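Mite allergen Der p 5 (Dermatophagoides pteronyssinus, PDB 3MQ1) is an IgE-binding house dust mite allergen of the group 5 family that can homodimerise, though its biological role in the mite remains uncertain. Local coordinates at residues F21-Q24 / E25-H29. Sequence-based numbering, arbitrary orientation.
Sequences FYLQ and EQINH
E25 meets F21 one turn back on helix 4-32: its amide N bonds to F21 O at 3.0 Å, and CG of its bent chain rests beside that same carbonyl oxygen; the F21 side chain packs on M6 of the second subunit. Q26 follows, its N bonded to Y22 O at 3.1 Å, and its side chain reaches both Y22 and L23. With CG anti to its own carbonyl carbon (chi1 -69°) and the chain running straight on, its amide is carried back between the two. Q26 NE2 comes to the edge of the Y22 ring, near the ring plane and 3.1 Å from CE2, while the amide itself is turned 61° from that ring. Q26 OE1 lies 3.2 Å from L23 CD1. Q26 NE2 also makes a weak hydrogen bond to E45 of helix 36-63. I27 gives its N to L23 O at 3.0 Å, and its CD1 lies 4.5 Å from L23 CG, an apolar contact. N28 closes the series with N to Q24 O at 3.1 Å; the amides of N28 and Q24 stand almost perpendicular to each other. These i to i+4 bonds mark regular alpha-helix, whose 21-24 part belongs to an experimentally defined IgE epitope. In this antiparallel three-helix bundle, L23 packs on E45 and M46 of helix 36-63, and I27 reaches E94, R97 and V98 of helix 71-99.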
ATOM      1  N   PHE B  21      32.274   4.494  -5.701  1.00 57.40           N
ATOM      2  CA  PHE B  21      32.723   5.869  -5.519  1.00 69.71           C
ATOM      3  C   PHE B  21      34.050   6.097  -6.235  1.00 66.05           C
ATOM      4  O   PHE B  21      34.240   7.114  -6.903  1.00 72.85           O
ATOM      5  CB  PHE B  21      32.860   6.209  -4.033  1.00 67.60           C
ATOM      6  CG  PHE B  21      31.548   6.413  -3.333  1.00 53.60           C
ATOM      7  CD1 PHE B  21      30.823   7.578  -3.517  1.00 57.08           C
ATOM      8  CD2 PHE B  21      31.043   5.444  -2.481  1.00 61.47           C
ATOM      9  CE1 PHE B  21      29.616   7.771  -2.872  1.00 68.56           C
ATOM     10  CE2 PHE B  21      29.837   5.632  -1.833  1.00 71.09           C
ATOM     11  CZ  PHE B  21      29.122   6.797  -2.028  1.00 78.72           C
ATOM     12  N   TYR B  22      34.964   5.143  -6.092  1.00 61.75           N
ATOM     13  CA  TYR B  22      36.254   5.205  -6.767  1.00 80.16           C
ATOM     14  C   TYR B  22      36.045   5.240  -8.275  1.00 86.96           C
ATOM     15  O   TYR B  22      36.799   5.883  -9.003  1.00 93.91           O
ATOM     16  CB  TYR B  22      37.117   4.002  -6.380  1.00 91.83           C
ATOM     17  CG  TYR B  22      38.529   4.054  -6.921  1.00 96.21           C
ATOM     18  CD1 TYR B  22      39.548   4.656  -6.196  1.00 97.19           C
ATOM     19  CD2 TYR B  22      38.842   3.497  -8.153  1.00 92.33           C
ATOM     20  CE1 TYR B  22      40.840   4.704  -6.684  1.00104.90           C
ATOM     21  CE2 TYR B  22      40.131   3.539  -8.649  1.00 98.26           C
ATOM     22  CZ  TYR B  22      41.125   4.145  -7.911  1.00107.01           C
ATOM     23  OH  TYR B  22      42.410   4.189  -8.400  1.00113.73           O
ATOM     24  N   LEU B  23      35.012   4.542  -8.734  1.00 69.86           N
ATOM     25  CA  LEU B  23      34.649   4.542 -10.145  1.00 70.78           C
ATOM     26  C   LEU B  23      34.143   5.919 -10.554  1.00 84.56           C
ATOM     27  O   LEU B  23      34.539   6.457 -11.589  1.00 91.32           O
ATOM     28  CB  LEU B  23      33.573   3.490 -10.418  1.00 65.64           C
ATOM     29  CG  LEU B  23      33.069   3.383 -11.857  1.00 48.58           C
ATOM     30  CD1 LEU B  23      34.177   2.895 -12.777  1.00 73.39           C
ATOM     31  CD2 LEU B  23      31.864   2.460 -11.932  1.00 55.11           C
ATOM     32  N   GLN B  24      33.265   6.483  -9.731  1.00 82.59           N
ATOM     33  CA  GLN B  24      32.709   7.807  -9.982  1.00 85.38           C
ATOM     34  C   GLN B  24      33.813   8.844 -10.141  1.00 96.19           C
ATOM     35  O   GLN B  24      33.723   9.738 -10.984  1.00 98.27           O
ATOM     36  CB  GLN B  24      31.765   8.211  -8.846  1.00 91.19           C
ATOM     37  CG  GLN B  24      31.213   9.625  -8.962  1.00 98.62           C
ATOM     38  CD  GLN B  24      30.307   9.804 -10.166  1.00111.30           C
ATOM     39  OE1 GLN B  24      29.894   8.832 -10.799  1.00128.63           O
ATOM     40  NE2 GLN B  24      29.991  11.054 -10.486  1.00104.54           N
ATOM     41  N   GLU B  25      34.858   8.720  -9.329  1.00 92.22           N
ATOM     42  CA  GLU B  25      35.981   9.647  -9.385  1.00 93.99           C
ATOM     43  C   GLU B  25      36.791   9.445 -10.661  1.00 97.30           C
ATOM     44  O   GLU B  25      37.272  10.407 -11.261  1.00114.84           O
ATOM     45  CB  GLU B  25      36.873   9.486  -8.152  1.00 87.73           C
ATOM     46  CG  GLU B  25      36.129   9.617  -6.831  1.00 90.00           C
ATOM     47  CD  GLU B  25      35.404  10.943  -6.695  1.00 95.72           C
ATOM     48  OE1 GLU B  25      35.831  11.928  -7.334  1.00 99.08           O
ATOM     49  OE2 GLU B  25      34.409  11.002  -5.943  1.00 99.55           O
ATOM     50  N   GLN B  26      36.938   8.189 -11.072  1.00 91.86           N
ATOM     51  CA  GLN B  26      37.615   7.866 -12.322  1.00 89.68           C
ATOM     52  C   GLN B  26      36.929   8.564 -13.489  1.00 89.78           C
ATOM     53  O   GLN B  26      37.584   9.159 -14.345  1.00101.66           O
ATOM     54  CB  GLN B  26      37.623   6.354 -12.554  1.00 93.89           C
ATOM     55  CG  GLN B  26      38.502   5.576 -11.589  1.00111.19           C
ATOM     56  CD  GLN B  26      38.338   4.076 -11.735  1.00122.75           C
ATOM     57  OE1 GLN B  26      37.225   3.578 -11.905  1.00118.04           O
ATOM     58  NE2 GLN B  26      39.445   3.348 -11.665  1.00129.55           N
ATOM     59  N   ILE B  27      35.601   8.486 -13.514  1.00 81.82           N
ATOM     60  CA  ILE B  27      34.811   9.126 -14.558  1.00 78.45           C
ATOM     61  C   ILE B  27      35.009  10.638 -14.537  1.00 90.39           C
ATOM     62  O   ILE B  27      35.102  11.277 -15.585  1.00101.08           O
ATOM     63  CB  ILE B  27      33.312   8.806 -14.402  1.00 67.62           C
ATOM     64  CG1 ILE B  27      33.089   7.292 -14.393  1.00 89.29           C
ATOM     65  CG2 ILE B  27      32.507   9.462 -15.513  1.00 84.31           C
ATOM     66  CD1 ILE B  27      31.642   6.888 -14.216  1.00105.70           C
ATOM     67  N   ASN B  28      35.075  11.202 -13.336  1.00 75.96           N
ATOM     68  CA  ASN B  28      35.282  12.637 -13.172  1.00 79.98           C
ATOM     69  C   ASN B  28      36.600  13.102 -13.783  1.00 92.88           C
ATOM     70  O   ASN B  28      36.613  13.920 -14.702  1.00 88.94           O
ATOM     71  CB  ASN B  28      35.225  13.023 -11.692  1.00 74.90           C
ATOM     72  CG  ASN B  28      33.859  12.788 -11.080  1.00103.93           C
ATOM     73  OD1 ASN B  28      32.919  12.386 -11.766  1.00124.05           O
ATOM     74  ND2 ASN B  28      33.740  13.042  -9.782  1.00104.71           N
ATOM     75  N   HIS B  29      37.704  12.574 -13.267  1.00 94.45           N
ATOM     76  CA  HIS B  29      39.030  12.926 -13.762  1.00112.67           C
ATOM     77  C   HIS B  29      39.153  12.673 -15.261  1.00113.69           C
ATOM     78  O   HIS B  29      39.854  13.400 -15.966  1.00127.46           O
ATOM     79  CB  HIS B  29      40.111  12.148 -13.010  1.00109.25           C
ATOM     80  CG  HIS B  29      41.483  12.310 -13.585  1.00125.18           C
ATOM     81  ND1 HIS B  29      42.268  13.417 -13.340  1.00133.85           N
ATOM     82  CD2 HIS B  29      42.211  11.505 -14.396  1.00133.38           C
ATOM     83  CE1 HIS B  29      43.419  13.287 -13.974  1.00144.27           C
ATOM     84  NE2 HIS B  29      43.410  12.136 -14.622  1.00143.67           N
TER